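Local coordinates for protein 4-alpha-glucanotransferase (Streptococcus agalactiae, PDB 6M6T) that is an amylomaltase, or disproportionating enzyme, built on a TIM-barrel type core that binds glycan ligands, at residues 146-159 with 220-232. Sequence-based numbering, arbitrary orientation.
Sequences FMAIKEHFGNKALQ and YVSADSVEVWTMP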
ATOM      1  N   PHE A 146      -5.057   1.966 -21.516  1.00 47.13           N
ATOM      2  CA  PHE A 146      -6.158   1.513 -20.672  1.00 47.98           C
ATOM      3  C   PHE A 146      -6.877   2.695 -20.038  1.00 45.95           C
ATOM      4  O   PHE A 146      -8.105   2.791 -20.089  1.00 46.88           O
ATOM      5  CB  PHE A 146      -5.639   0.558 -19.598  1.00 46.68           C
ATOM      6  CG  PHE A 146      -6.712   0.034 -18.672  1.00 51.85           C
ATOM      7  CD1 PHE A 146      -7.447  -1.095 -19.010  1.00 52.73           C
ATOM      8  CD2 PHE A 146      -6.966   0.655 -17.451  1.00 53.09           C
ATOM      9  CE1 PHE A 146      -8.421  -1.592 -18.158  1.00 54.22           C
ATOM     10  CE2 PHE A 146      -7.940   0.168 -16.596  1.00 55.96           C
ATOM     11  CZ  PHE A 146      -8.673  -0.961 -16.952  1.00 58.89           C
ATOM     12  N   MET A 147      -6.121   3.615 -19.445  1.00 48.62           N
ATOM     13  CA  MET A 147      -6.743   4.779 -18.817  1.00 50.48           C
ATOM     14  C   MET A 147      -7.448   5.663 -19.836  1.00 48.85           C
ATOM     15  O   MET A 147      -8.497   6.245 -19.532  1.00 45.42           O
ATOM     16  CB  MET A 147      -5.703   5.595 -18.046  1.00 44.36           C
ATOM     17  CG  MET A 147      -5.173   4.892 -16.808  1.00 45.51           C
ATOM     18  SD  MET A 147      -6.430   4.434 -15.582  1.00 54.93           S
ATOM     19  CE  MET A 147      -7.528   5.872 -15.625  1.00 50.95           C
ATOM     20  N   ALA A 148      -6.901   5.770 -21.043  1.00 46.12           N
ATOM     21  CA  ALA A 148      -7.554   6.581 -22.060  1.00 49.32           C
ATOM     22  C   ALA A 148      -8.879   5.959 -22.495  1.00 49.38           C
ATOM     23  O   ALA A 148      -9.914   6.635 -22.560  1.00 54.17           O
ATOM     24  CB  ALA A 148      -6.617   6.765 -23.252  1.00 51.32           C
ATOM     25  N   ILE A 149      -8.868   4.674 -22.815  1.00 42.96           N
ATOM     26  CA  ILE A 149     -10.112   4.023 -23.192  1.00 46.95           C
ATOM     27  C   ILE A 149     -11.114   4.107 -22.046  1.00 51.83           C
ATOM     28  O   ILE A 149     -12.312   4.328 -22.262  1.00 52.24           O
ATOM     29  CB  ILE A 149      -9.847   2.571 -23.630  1.00 45.43           C
ATOM     30  CG1 ILE A 149      -8.830   2.541 -24.772  1.00 41.68           C
ATOM     31  CG2 ILE A 149     -11.123   1.914 -24.092  1.00 48.16           C
ATOM     32  CD1 ILE A 149      -8.426   1.156 -25.186  1.00 37.75           C
ATOM     33  N   LYS A 150     -10.637   3.966 -20.805  1.00 52.97           N
ATOM     34  CA  LYS A 150     -11.537   4.039 -19.659  1.00 50.61           C
ATOM     35  C   LYS A 150     -12.204   5.401 -19.583  1.00 48.17           C
ATOM     36  O   LYS A 150     -13.408   5.511 -19.319  1.00 45.47           O
ATOM     37  CB  LYS A 150     -10.763   3.741 -18.376  1.00 50.04           C
ATOM     38  CG  LYS A 150     -11.595   3.809 -17.100  1.00 55.29           C
ATOM     39  CD  LYS A 150     -10.850   3.191 -15.926  1.00 54.83           C
ATOM     40  CE  LYS A 150     -11.740   3.115 -14.695  1.00 59.60           C
ATOM     41  NZ  LYS A 150     -12.932   2.251 -14.895  1.00 58.69           N
ATOM     42  N   GLU A 151     -11.429   6.453 -19.820  1.00 57.70           N
ATOM     43  CA  GLU A 151     -11.989   7.789 -19.741  1.00 56.84           C
ATOM     44  C   GLU A 151     -12.953   8.040 -20.889  1.00 56.23           C
ATOM     45  O   GLU A 151     -13.994   8.670 -20.675  1.00 55.94           O
ATOM     46  CB  GLU A 151     -10.861   8.829 -19.691  1.00 53.25           C
ATOM     47  CG  GLU A 151     -10.325   9.044 -18.258  1.00 60.96           C
ATOM     48  CD  GLU A 151      -8.929   9.698 -18.174  1.00 68.49           C
ATOM     49  OE1 GLU A 151      -8.358  10.095 -19.218  1.00 63.24           O
ATOM     50  OE2 GLU A 151      -8.399   9.817 -17.038  1.00 67.20           O
ATOM     51  N   HIS A 152     -12.658   7.510 -22.088  1.00 57.95           N
ATOM     52  CA  HIS A 152     -13.569   7.695 -23.220  1.00 55.79           C
ATOM     53  C   HIS A 152     -14.944   7.144 -22.894  1.00 51.18           C
ATOM     54  O   HIS A 152     -15.958   7.815 -23.108  1.00 61.72           O
ATOM     55  CB  HIS A 152     -13.026   7.039 -24.498  1.00 55.06           C
ATOM     56  CG  HIS A 152     -13.987   7.084 -25.660  1.00 64.84           C
ATOM     57  ND1 HIS A 152     -13.924   6.198 -26.718  1.00 58.55           N
ATOM     58  CD2 HIS A 152     -15.031   7.908 -25.928  1.00 63.75           C
ATOM     59  CE1 HIS A 152     -14.883   6.474 -27.583  1.00 56.79           C
ATOM     60  NE2 HIS A 152     -15.571   7.505 -27.127  1.00 57.91           N
ATOM     61  N   PHE A 153     -14.993   5.937 -22.341  1.00 52.72           N
ATOM     62  CA  PHE A 153     -16.250   5.283 -21.996  1.00 56.76           C
ATOM     63  C   PHE A 153     -16.852   5.824 -20.715  1.00 58.18           C
ATOM     64  O   PHE A 153     -17.714   5.160 -20.118  1.00 59.82           O
ATOM     65  CB  PHE A 153     -16.053   3.767 -21.903  1.00 48.15           C
ATOM     66  CG  PHE A 153     -15.810   3.130 -23.230  1.00 55.19           C
ATOM     67  CD1 PHE A 153     -16.650   3.404 -24.304  1.00 58.33           C
ATOM     68  CD2 PHE A 153     -14.731   2.295 -23.427  1.00 54.50           C
ATOM     69  CE1 PHE A 153     -16.424   2.843 -25.539  1.00 54.57           C
ATOM     70  CE2 PHE A 153     -14.505   1.725 -24.666  1.00 55.71           C
ATOM     71  CZ  PHE A 153     -15.346   2.004 -25.721  1.00 54.71           C
ATOM     72  N   GLY A 154     -16.390   6.995 -20.286  1.00 49.85           N
ATOM     73  CA  GLY A 154     -16.956   7.669 -19.139  1.00 53.60           C
ATOM     74  C   GLY A 154     -16.523   7.112 -17.807  1.00 55.20           C
ATOM     75  O   GLY A 154     -17.343   7.040 -16.883  1.00 53.17           O
ATOM     76  N   ASN A 155     -15.249   6.721 -17.678  1.00 57.34           N
ATOM     77  CA  ASN A 155     -14.719   6.142 -16.444  1.00 49.92           C
ATOM     78  C   ASN A 155     -15.584   4.978 -15.991  1.00 58.40           C
ATOM     79  O   ASN A 155     -16.008   4.902 -14.835  1.00 61.63           O
ATOM     80  CB  ASN A 155     -14.612   7.187 -15.334  1.00 54.06           C
ATOM     81  CG  ASN A 155     -13.501   8.188 -15.567  1.00 57.11           C
ATOM     82  OD1 ASN A 155     -12.412   7.844 -16.041  1.00 56.55           O
ATOM     83  ND2 ASN A 155     -13.767   9.440 -15.219  1.00 58.20           N
ATOM     84  N   LYS A 156     -15.892   4.091 -16.939  1.00 65.18           N
ATOM     85  CA  LYS A 156     -16.647   2.871 -16.681  1.00 58.98           C
ATOM     86  C   LYS A 156     -15.698   1.683 -16.595  1.00 59.41           C
ATOM     87  O   LYS A 156     -14.640   1.663 -17.231  1.00 59.96           O
ATOM     88  CB  LYS A 156     -17.697   2.632 -17.770  1.00 58.79           C
ATOM     89  CG  LYS A 156     -18.913   3.521 -17.623  1.00 58.50           C
ATOM     90  CD  LYS A 156     -20.172   2.910 -18.194  1.00 60.96           C
ATOM     91  CE  LYS A 156     -21.386   3.464 -17.459  1.00 65.14           C
ATOM     92  NZ  LYS A 156     -21.580   4.925 -17.727  1.00 63.17           N
ATOM     93  N   ALA A 157     -16.082   0.692 -15.801  1.00 59.37           N
ATOM     94  CA  ALA A 157     -15.224  -0.469 -15.622  1.00 54.50           C
ATOM     95  C   ALA A 157     -14.957  -1.165 -16.952  1.00 56.22           C
ATOM     96  O   ALA A 157     -15.741  -1.079 -17.903  1.00 59.61           O
ATOM     97  CB  ALA A 157     -15.858  -1.451 -14.646  1.00 58.53           C
ATOM     98  N   LEU A 158     -13.827  -1.873 -16.997  1.00 55.85           N
ATOM     99  CA  LEU A 158     -13.430  -2.624 -18.186  1.00 53.31           C
ATOM    100  C   LEU A 158     -14.493  -3.628 -18.617  1.00 53.33           C
ATOM    101  O   LEU A 158     -14.673  -3.871 -19.813  1.00 56.74           O
ATOM    102  CB  LEU A 158     -12.117  -3.348 -17.915  1.00 55.38           C
ATOM    103  CG  LEU A 158     -11.800  -4.516 -18.834  1.00 51.96           C
ATOM    104  CD1 LEU A 158     -11.142  -3.999 -20.115  1.00 47.41           C
ATOM    105  CD2 LEU A 158     -10.929  -5.570 -18.116  1.00 49.40           C
ATOM    106  N   GLN A 159     -15.198  -4.233 -17.663  1.00 54.53           N
ATOM    107  CA  GLN A 159     -16.189  -5.243 -18.019  1.00 58.94           C
ATOM    108  C   GLN A 159     -17.429  -4.643 -18.671  1.00 59.42           C
ATOM    109  O   GLN A 159     -18.143  -5.355 -19.389  1.00 57.73           O
ATOM    110  CB  GLN A 159     -16.595  -6.043 -16.780  1.00 57.64           C
ATOM    111  CG  GLN A 159     -15.490  -6.936 -16.234  1.00 60.07           C
ATOM    112  CD  GLN A 159     -14.456  -6.175 -15.412  1.00 56.55           C
ATOM    113  OE1 GLN A 159     -14.725  -5.077 -14.917  1.00 53.34           O
ATOM    114  NE2 GLN A 159     -13.264  -6.761 -15.266  1.00 55.95           N
ATOM    115  N   TYR A 220      -3.372  -8.993  -4.900  1.00 46.95           N
ATOM    116  CA  TYR A 220      -4.278  -8.989  -6.033  1.00 49.63           C
ATOM    117  C   TYR A 220      -4.382  -7.590  -6.631  1.00 55.92           C
ATOM    118  O   TYR A 220      -4.185  -6.574  -5.961  1.00 53.52           O
ATOM    119  CB  TYR A 220      -5.679  -9.460  -5.626  1.00 46.50           C
ATOM    120  CG  TYR A 220      -5.803 -10.890  -5.120  1.00 48.63           C
ATOM    121  CD1 TYR A 220      -5.359 -11.974  -5.881  1.00 47.78           C
ATOM    122  CD2 TYR A 220      -6.419 -11.161  -3.895  1.00 47.89           C
ATOM    123  CE1 TYR A 220      -5.502 -13.293  -5.428  1.00 43.36           C
ATOM    124  CE2 TYR A 220      -6.563 -12.473  -3.434  1.00 51.34           C
ATOM    125  CZ  TYR A 220      -6.104 -13.534  -4.203  1.00 50.27           C
ATOM    126  OH  TYR A 220      -6.241 -14.822  -3.721  1.00 44.42           O
ATOM    127  N   VAL A 221      -4.735  -7.560  -7.909  1.00 60.48           N
ATOM    128  CA  VAL A 221      -5.135  -6.348  -8.586  1.00 50.41           C
ATOM    129  C   VAL A 221      -6.658  -6.352  -8.676  1.00 53.22           C
ATOM    130  O   VAL A 221      -7.317  -7.321  -8.312  1.00 53.31           O
ATOM    131  CB  VAL A 221      -4.477  -6.247  -9.968  1.00 46.45           C
ATOM    132  CG1 VAL A 221      -2.979  -6.280  -9.819  1.00 49.05           C
ATOM    133  CG2 VAL A 221      -4.908  -7.413 -10.807  1.00 40.88           C
ATOM    134  N   SER A 222      -7.236  -5.235  -9.126  1.00 50.05           N
ATOM    135  CA  SER A 222      -8.682  -5.179  -9.301  1.00 53.31           C
ATOM    136  C   SER A 222      -9.091  -5.814 -10.634  1.00 58.15           C
ATOM    137  O   SER A 222      -8.284  -5.938 -11.564  1.00 58.11           O
ATOM    138  CB  SER A 222      -9.180  -3.739  -9.262  1.00 52.39           C
ATOM    139  OG  SER A 222     -10.526  -3.667  -9.691  1.00 54.76           O
ATOM    140  N   ALA A 223     -10.367  -6.212 -10.734  1.00 51.61           N
ATOM    141  CA  ALA A 223     -10.833  -6.741 -12.014  1.00 55.33           C
ATOM    142  C   ALA A 223     -10.864  -5.679 -13.097  1.00 51.14           C
ATOM    143  O   ALA A 223     -10.967  -6.024 -14.276  1.00 54.57           O
ATOM    144  CB  ALA A 223     -12.219  -7.377 -11.880  1.00 51.17           C
ATOM    145  N   ASP A 224     -10.760  -4.408 -12.719  1.00 51.68           N
ATOM    146  CA  ASP A 224     -10.770  -3.273 -13.640  1.00 50.50           C
ATOM    147  C   ASP A 224      -9.329  -2.804 -13.806  1.00 50.62           C
ATOM    148  O   ASP A 224      -8.893  -1.828 -13.204  1.00 50.15           O
ATOM    149  CB  ASP A 224     -11.659  -2.170 -13.079  1.00 54.33           C
ATOM    150  CG  ASP A 224     -12.069  -1.161 -14.117  1.00 60.65           C
ATOM    151  OD1 ASP A 224     -11.962  -1.474 -15.323  1.00 65.59           O
ATOM    152  OD2 ASP A 224     -12.503  -0.051 -13.725  1.00 60.17           O
ATOM    153  N   SER A 225      -8.596  -3.501 -14.672  1.00 53.31           N
ATOM    154  CA  SER A 225      -7.138  -3.484 -14.644  1.00 50.16           C
ATOM    155  C   SER A 225      -6.555  -3.683 -16.036  1.00 49.44           C
ATOM    156  O   SER A 225      -7.124  -4.410 -16.852  1.00 55.26           O
ATOM    157  CB  SER A 225      -6.619  -4.584 -13.703  1.00 52.28           C
ATOM    158  OG  SER A 225      -5.370  -5.097 -14.133  1.00 53.23           O
ATOM    159  N   VAL A 226      -5.406  -3.047 -16.286  1.00 48.49           N
ATOM    160  CA  VAL A 226      -4.677  -3.264 -17.526  1.00 44.49           C
ATOM    161  C   VAL A 226      -4.153  -4.689 -17.613  1.00 49.03           C
ATOM    162  O   VAL A 226      -3.820  -5.161 -18.705  1.00 49.70           O
ATOM    163  CB  VAL A 226      -3.535  -2.235 -17.653  1.00 46.65           C
ATOM    164  CG1 VAL A 226      -2.443  -2.491 -16.633  1.00 43.02           C
ATOM    165  CG2 VAL A 226      -2.955  -2.253 -19.045  1.00 48.51           C
ATOM    166  N   GLU A 227      -4.091  -5.405 -16.489  1.00 48.49           N
ATOM    167  CA  GLU A 227      -3.590  -6.778 -16.515  1.00 54.27           C
ATOM    168  C   GLU A 227      -4.685  -7.763 -16.922  1.00 52.86           C
ATOM    169  O   GLU A 227      -4.438  -8.685 -17.711  1.00 50.58           O
ATOM    170  CB  GLU A 227      -2.999  -7.149 -15.147  1.00 54.82           C
ATOM    171  CG  GLU A 227      -1.525  -6.767 -14.976  1.00 58.70           C
ATOM    172  CD  GLU A 227      -1.330  -5.335 -14.485  1.00 57.03           C
ATOM    173  OE1 GLU A 227      -2.256  -4.786 -13.840  1.00 52.53           O
ATOM    174  OE2 GLU A 227      -0.244  -4.761 -14.738  1.00 62.31           O
ATOM    175  N   VAL A 228      -5.893  -7.587 -16.382  1.00 52.49           N
ATOM    176  CA  VAL A 228      -7.060  -8.340 -16.832  1.00 49.17           C
ATOM    177  C   VAL A 228      -7.327  -8.092 -18.304  1.00 50.29           C
ATOM    178  O   VAL A 228      -7.880  -8.953 -19.000  1.00 46.69           O
ATOM    179  CB  VAL A 228      -8.269  -7.957 -15.959  1.00 51.84           C
ATOM    180  CG1 VAL A 228      -9.548  -8.573 -16.497  1.00 54.02           C
ATOM    181  CG2 VAL A 228      -8.026  -8.382 -14.515  1.00 56.98           C
ATOM    182  N   TRP A 229      -6.929  -6.918 -18.802  1.00 50.86           N
ATOM    183  CA  TRP A 229      -7.090  -6.564 -20.204  1.00 48.81           C
ATOM    184  C   TRP A 229      -6.027  -7.217 -21.099  1.00 55.78           C
ATOM    185  O   TRP A 229      -6.358  -7.981 -22.014  1.00 58.58           O
ATOM    186  CB  TRP A 229      -7.054  -5.047 -20.337  1.00 48.46           C
ATOM    187  CG  TRP A 229      -7.573  -4.556 -21.623  1.00 52.69           C
ATOM    188  CD1 TRP A 229      -8.688  -4.992 -22.274  1.00 46.41           C
ATOM    189  CD2 TRP A 229      -7.000  -3.532 -22.440  1.00 52.16           C
ATOM    190  NE1 TRP A 229      -8.840  -4.309 -23.446  1.00 48.39           N
ATOM    191  CE2 TRP A 229      -7.820  -3.403 -23.574  1.00 50.73           C
ATOM    192  CE3 TRP A 229      -5.867  -2.720 -22.329  1.00 44.12           C
ATOM    193  CZ2 TRP A 229      -7.552  -2.481 -24.586  1.00 45.04           C
ATOM    194  CZ3 TRP A 229      -5.597  -1.817 -23.341  1.00 45.42           C
ATOM    195  CH2 TRP A 229      -6.438  -1.703 -24.452  1.00 45.37           C
ATOM    196  N   THR A 230      -4.740  -6.922 -20.856  1.00 52.48           N
ATOM    197  CA  THR A 230      -3.680  -7.386 -21.748  1.00 49.42           C
ATOM    198  C   THR A 230      -3.234  -8.817 -21.475  1.00 55.66           C
ATOM    199  O   THR A 230      -2.623  -9.442 -22.354  1.00 63.49           O
ATOM    200  CB  THR A 230      -2.450  -6.492 -21.638  1.00 51.96           C
ATOM    201  OG1 THR A 230      -1.772  -6.794 -20.418  1.00 52.84           O
ATOM    202  CG2 THR A 230      -2.833  -5.032 -21.636  1.00 57.86           C
ATOM    203  N   MET A 231      -3.488  -9.342 -20.280  1.00 52.65           N
ATOM    204  CA  MET A 231      -2.993 -10.663 -19.889  1.00 55.91           C
ATOM    205  C   MET A 231      -4.093 -11.437 -19.167  1.00 56.72           C
ATOM    206  O   MET A 231      -3.941 -11.822 -18.003  1.00 51.20           O
ATOM    207  CB  MET A 231      -1.757 -10.523 -19.004  1.00 54.70           C
ATOM    208  CG  MET A 231      -0.514  -9.958 -19.679  1.00 59.16           C
ATOM    209  SD  MET A 231       0.833  -9.808 -18.469  1.00 72.82           S
ATOM    210  CE  MET A 231       0.358  -8.309 -17.600  1.00 53.22           C
ATOM    211  N   PRO A 232      -5.217 -11.706 -19.845  1.00 54.67           N
ATOM    212  CA  PRO A 232      -6.347 -12.363 -19.158  1.00 51.01           C
ATOM    213  C   PRO A 232      -6.054 -13.782 -18.710  1.00 56.66           C
ATOM    214  O   PRO A 232      -6.755 -14.292 -17.823  1.00 54.85           O
ATOM    215  CB  PRO A 232      -7.455 -12.343 -20.216  1.00 52.48           C
ATOM    216  CG  PRO A 232      -6.710 -12.357 -21.520  1.00 49.18           C
ATOM    217  CD  PRO A 232      -5.474 -11.531 -21.286  1.00 51.24           C
TER
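Phe146 and Val226 bring the two backbones together, their CA atoms 5.9 Å apart; Leu158 and Asp224 do so again at a second point. The helical parts, 146-152 and 226-230, run nearly at right angles, at 98°. Helix 146-152 ends in a Schellman motif with Gly154 at C-prime, and the chain then returns to the other segment through Ala157, Leu158 and Gln159. Ser225 is the N-cap of helix 226-230, its OG accepting from Glu227 N.

Asp224 is the polar centre. With CG anti to the backbone N (chi1 -162°), its carboxylate reaches across to segment 146-159. Lys150 NZ donates to OD2 at 2.6 Å, on its syn lone pair, and forms a salt bridge with it. OD1 accepts from Leu158 N, which lies above the carboxylate plane, 47° out of it. The two bonds hold both oxygens and tie the end of the helix to the loop after it. Beside them, Gln159 NE2 donates to Ala223 O, 2.6 Å away. That oxygen lies close to the amide plane of Gln159.

The apolar side is built on two rings. One face of Phe146 lies against the backbone at Ser225 and Val226, with Val226 N over its centre. Trp229 CE3 sits at the edge of the Phe146 ring, 4.0 Å from CD1. Ile149 CD1 meets Trp229 CH2 at 3.6 Å. Leu158 divides its branches: CD1 touches Trp229 CD1 and CD2 touches Val228 CG1.

Trp229 NE1 bonds to Ile166 O, and Trp161 meets the Trp229 ring edge-to-face. Ile149 also packs on Tyr177 of helix 171-180. Ala223 and Val228 touch Pro264 of strand 259-264. The contact fastens the end of helix 140-152 and the loop after it to the stretch following strand 212-217, a strand of the parallel barrel sheet.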